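Local coordinates for protein quinone oxidoreductase (PDB 3TQH) that binds NADPH and probably reduces quinones with it, as a member of the zeta-crystallin-like medium-chain dehydrogenase/reductase family, at residues L145-V150 and R262-L267. Residues are numbered along the deposited sequence; the frame is centred on the assembly and turned at random.
Sequences LNQAEV and RAFGLL. With NDP (NADPH dihydro-nicotinamide-adenine-dinucleotide phosphate), chain B.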
loop_
_atom_site.group_PDB
_atom_site.type_symbol
_atom_site.label_atom_id
_atom_site.label_comp_id
_atom_site.label_asym_id
_atom_site.label_seq_id
_atom_site.Cartn_x
_atom_site.Cartn_y
_atom_site.Cartn_z
ATOM N N LEU A 145 2.853 7.182 -10.148
ATOM C CA LEU A 145 2.456 8.228 -11.087
ATOM C C LEU A 145 3.623 9.158 -11.420
ATOM O O LEU A 145 3.768 9.562 -12.576
ATOM C CB LEU A 145 1.245 9.015 -10.557
ATOM C CG LEU A 145 -0.078 8.232 -10.579
ATOM C CD1 LEU A 145 -1.194 8.974 -9.852
ATOM C CD2 LEU A 145 -0.511 7.915 -12.027
ATOM N N ASN A 146 4.448 9.483 -10.416
ATOM C CA ASN A 146 5.652 10.311 -10.614
ATOM C C ASN A 146 6.721 9.609 -11.455
ATOM O O ASN A 146 7.336 10.224 -12.313
ATOM C CB ASN A 146 6.287 10.718 -9.279
ATOM C CG ASN A 146 5.494 11.788 -8.528
ATOM O OD1 ASN A 146 4.518 12.353 -9.033
ATOM N ND2 ASN A 146 5.924 12.068 -7.303
ATOM N N GLN A 147 6.957 8.329 -11.198
ATOM C CA GLN A 147 7.892 7.552 -12.023
ATOM C C GLN A 147 7.464 7.558 -13.506
ATOM O O GLN A 147 8.307 7.644 -14.404
ATOM C CB GLN A 147 8.009 6.118 -11.494
ATOM C CG GLN A 147 8.972 5.227 -12.270
ATOM C CD GLN A 147 10.424 5.656 -12.130
ATOM O OE1 GLN A 147 10.980 6.332 -13.006
ATOM N NE2 GLN A 147 11.046 5.268 -11.021
ATOM N N ALA A 148 6.154 7.489 -13.746
ATOM C CA ALA A 148 5.589 7.567 -15.100
ATOM C C ALA A 148 5.557 8.987 -15.684
ATOM O O ALA A 148 5.189 9.159 -16.847
ATOM C CB ALA A 148 4.185 6.979 -15.118
ATOM N N GLU A 149 5.926 9.993 -14.890
ATOM C CA GLU A 149 5.931 11.387 -15.336
ATOM C C GLU A 149 4.617 11.778 -16.024
ATOM O O GLU A 149 4.601 12.364 -17.105
ATOM C CB GLU A 149 7.126 11.654 -16.255
ATOM C CG GLU A 149 8.483 11.429 -15.595
ATOM C CD GLU A 149 9.629 11.983 -16.425
ATOM O OE1 GLU A 149 9.419 12.270 -17.629
ATOM O OE2 GLU A 149 10.742 12.143 -15.875
ATOM N N VAL A 150 3.517 11.444 -15.370
ATOM C CA VAL A 150 2.188 11.772 -15.856
ATOM C C VAL A 150 1.935 13.291 -15.876
ATOM O O VAL A 150 2.144 13.975 -14.874
ATOM C CB VAL A 150 1.139 11.053 -14.979
ATOM C CG1 VAL A 150 -0.200 11.756 -15.041
ATOM C CG2 VAL A 150 1.027 9.598 -15.402
ATOM N N ARG A 262 9.943 1.709 -22.623
ATOM C CA ARG A 262 10.443 2.069 -21.299
ATOM C C ARG A 262 9.669 1.344 -20.195
ATOM O O ARG A 262 8.441 1.253 -20.239
ATOM C CB ARG A 262 10.377 3.582 -21.089
ATOM C CG ARG A 262 11.291 4.351 -22.008
ATOM C CD ARG A 262 11.532 5.778 -21.533
ATOM N NE ARG A 262 10.420 6.675 -21.871
ATOM C CZ ARG A 262 9.558 7.219 -21.001
ATOM N NH1 ARG A 262 9.649 6.995 -19.694
ATOM N NH2 ARG A 262 8.590 8.015 -21.445
ATOM N N ALA A 263 10.395 0.812 -19.218
ATOM C CA ALA A 263 9.773 0.110 -18.101
ATOM C C ALA A 263 10.490 0.436 -16.797
ATOM O O ALA A 263 11.698 0.650 -16.777
ATOM C CB ALA A 263 9.770 -1.388 -18.346
ATOM N N PHE A 264 9.722 0.481 -15.717
ATOM C CA PHE A 264 10.247 0.737 -14.385
ATOM C C PHE A 264 9.623 -0.234 -13.391
ATOM O O PHE A 264 8.473 -0.648 -13.550
ATOM C CB PHE A 264 9.900 2.163 -13.934
ATOM C CG PHE A 264 10.582 3.241 -14.725
ATOM C CD1 PHE A 264 11.924 3.530 -14.511
ATOM C CD2 PHE A 264 9.878 3.979 -15.669
ATOM C CE1 PHE A 264 12.563 4.531 -15.239
ATOM C CE2 PHE A 264 10.504 4.988 -16.398
ATOM C CZ PHE A 264 11.849 5.267 -16.184
ATOM N N GLY A 265 10.396 -0.593 -12.370
ATOM C CA GLY A 265 9.844 -1.183 -11.163
ATOM C C GLY A 265 9.494 -0.051 -10.214
ATOM O O GLY A 265 9.591 1.126 -10.568
ATOM N N LEU A 266 9.081 -0.406 -9.004
ATOM C CA LEU A 266 8.837 0.574 -7.959
ATOM C C LEU A 266 9.079 -0.057 -6.599
ATOM O O LEU A 266 8.545 -1.131 -6.307
ATOM C CB LEU A 266 7.404 1.107 -8.024
ATOM C CG LEU A 266 7.176 2.399 -7.231
ATOM C CD1 LEU A 266 7.550 3.600 -8.086
ATOM C CD2 LEU A 266 5.739 2.524 -6.747
ATOM N N LEU A 267 9.903 0.610 -5.790
ATOM C CA LEU A 267 10.040 0.309 -4.370
ATOM C C LEU A 267 9.606 1.545 -3.591
ATOM O O LEU A 267 10.285 2.580 -3.615
ATOM C CB LEU A 267 11.483 -0.048 -4.023
ATOM C CG LEU A 267 11.966 -1.436 -4.464
ATOM C CD1 LEU A 267 13.487 -1.495 -4.459
ATOM C CD2 LEU A 267 11.372 -2.530 -3.576
HETATM P PA NDP B . -5.093 -5.026 -3.398
HETATM O O1A NDP B . -5.235 -6.357 -2.776
HETATM O O2A NDP B . -5.678 -3.968 -2.552
HETATM O O5B NDP B . -5.819 -5.004 -4.832
HETATM C C5B NDP B . -7.061 -5.664 -4.983
HETATM C C4B NDP B . -7.697 -5.271 -6.307
HETATM O O4B NDP B . -7.070 -5.979 -7.356
HETATM C C3B NDP B . -9.183 -5.592 -6.407
HETATM O O3B NDP B . -9.932 -4.397 -6.346
HETATM C C2B NDP B . -9.351 -6.304 -7.745
HETATM O O2B NDP B . -10.368 -5.742 -8.544
HETATM C C1B NDP B . -7.996 -6.118 -8.408
HETATM N N9A NDP B . -7.575 -7.231 -9.272
HETATM C C8A NDP B . -7.314 -8.524 -8.888
HETATM N N7A NDP B . -6.930 -9.225 -9.974
HETATM C C5A NDP B . -6.940 -8.402 -11.043
HETATM C C6A NDP B . -6.638 -8.618 -12.380
HETATM N N6A NDP B . -6.262 -9.822 -12.780
HETATM N N1A NDP B . -6.741 -7.580 -13.278
HETATM C C2A NDP B . -7.138 -6.327 -12.835
HETATM N N3A NDP B . -7.433 -6.108 -11.501
HETATM C C4A NDP B . -7.338 -7.139 -10.618
HETATM O O3 NDP B . -3.549 -4.722 -3.737
HETATM P PN NDP B . -2.781 -3.310 -3.581
HETATM O O1N NDP B . -2.549 -3.044 -2.146
HETATM O O2N NDP B . -3.387 -2.257 -4.409
HETATM O O5D NDP B . -1.368 -3.711 -4.235
HETATM C C5D NDP B . -1.277 -4.248 -5.540
HETATM C C4D NDP B . 0.086 -4.906 -5.732
HETATM O O4D NDP B . 1.116 -3.947 -5.582
HETATM C C3D NDP B . 0.328 -6.000 -4.702
HETATM O O3D NDP B . 0.864 -7.135 -5.342
HETATM C C2D NDP B . 1.309 -5.384 -3.727
HETATM O O2D NDP B . 2.141 -6.347 -3.107
HETATM C C1D NDP B . 2.062 -4.396 -4.624
HETATM N N1N NDP B . 2.664 -3.238 -3.922
HETATM C C2N NDP B . 3.985 -2.959 -4.171
HETATM C C3N NDP B . 4.661 -1.929 -3.520
HETATM C C7N NDP B . 6.105 -1.637 -3.805
HETATM O O7N NDP B . 6.733 -0.588 -3.099
HETATM N N7N NDP B . 6.765 -2.370 -4.699
HETATM C C4N NDP B . 3.903 -1.110 -2.514
HETATM C C5N NDP B . 2.465 -1.457 -2.297
HETATM C C6N NDP B . 1.917 -2.510 -3.023
HETATM P P2B NDP B . -11.752 -6.524 -8.807
HETATM O O1X NDP B . -12.727 -5.558 -9.432
HETATM O O2X NDP B . -12.324 -7.020 -7.501
HETATM O O3X NDP B . -11.561 -7.691 -9.738
#
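In the Rossmann-type nucleotide-binding domain, Gln147 at the end of helix 135-147 lies over the ring of Phe264. Phe264 belongs to strand 262-264, an outermost strand of the six-stranded parallel sheet. The backbone of Phe264 is hydrogen-bonded to Ile241 and Ser243 of the neighbouring strand 239-243. The contact therefore joins a helix packed on one face of the sheet to the edge of that sheet.

The main element is an amide-on-ring stack. The planes of the Gln147 amide and the Phe264 ring are 17° apart. OE1 of Gln147 sits over the ring centre, 3.2 Å above its plane. The aliphatic part of the side chain joins in at the root of the ring, where Gln147 CG is 3.5 Å from Phe264 CG. The Gln147 chain leaves with CG anti to the backbone N (chi1 -179°). It then bends at chi2, which brings the amide over the ring face. NE2 is the more distant end of the amide, 4.0 Å from Phe264 CD1. The stack is a surface contact, and both residues are partly exposed.

After Gln147 the helix terminates in a Schellman motif. Glu149 has positive phi there, and its N bonds to Asn146 O at 2.9 Å. Val150 N makes a weak bond to Leu145 O at 3.4 Å. Ala148 turns its methyl to the sheet, against Ala218, Ile220 and Val242.

Past Gly265, the chain runs from this stack into the cofactor pocket. The side chain of Leu266 reaches back to the helix, with CD1 at 4.3 Å from Gln147 CB. NADPH is held by Leu266 O and also by the backbone N of Lys268. The carboxamide nitrogen N7N of the nicotinamide donates to Leu266 O at 2.7 Å, with a bent N-H...O angle of 130°.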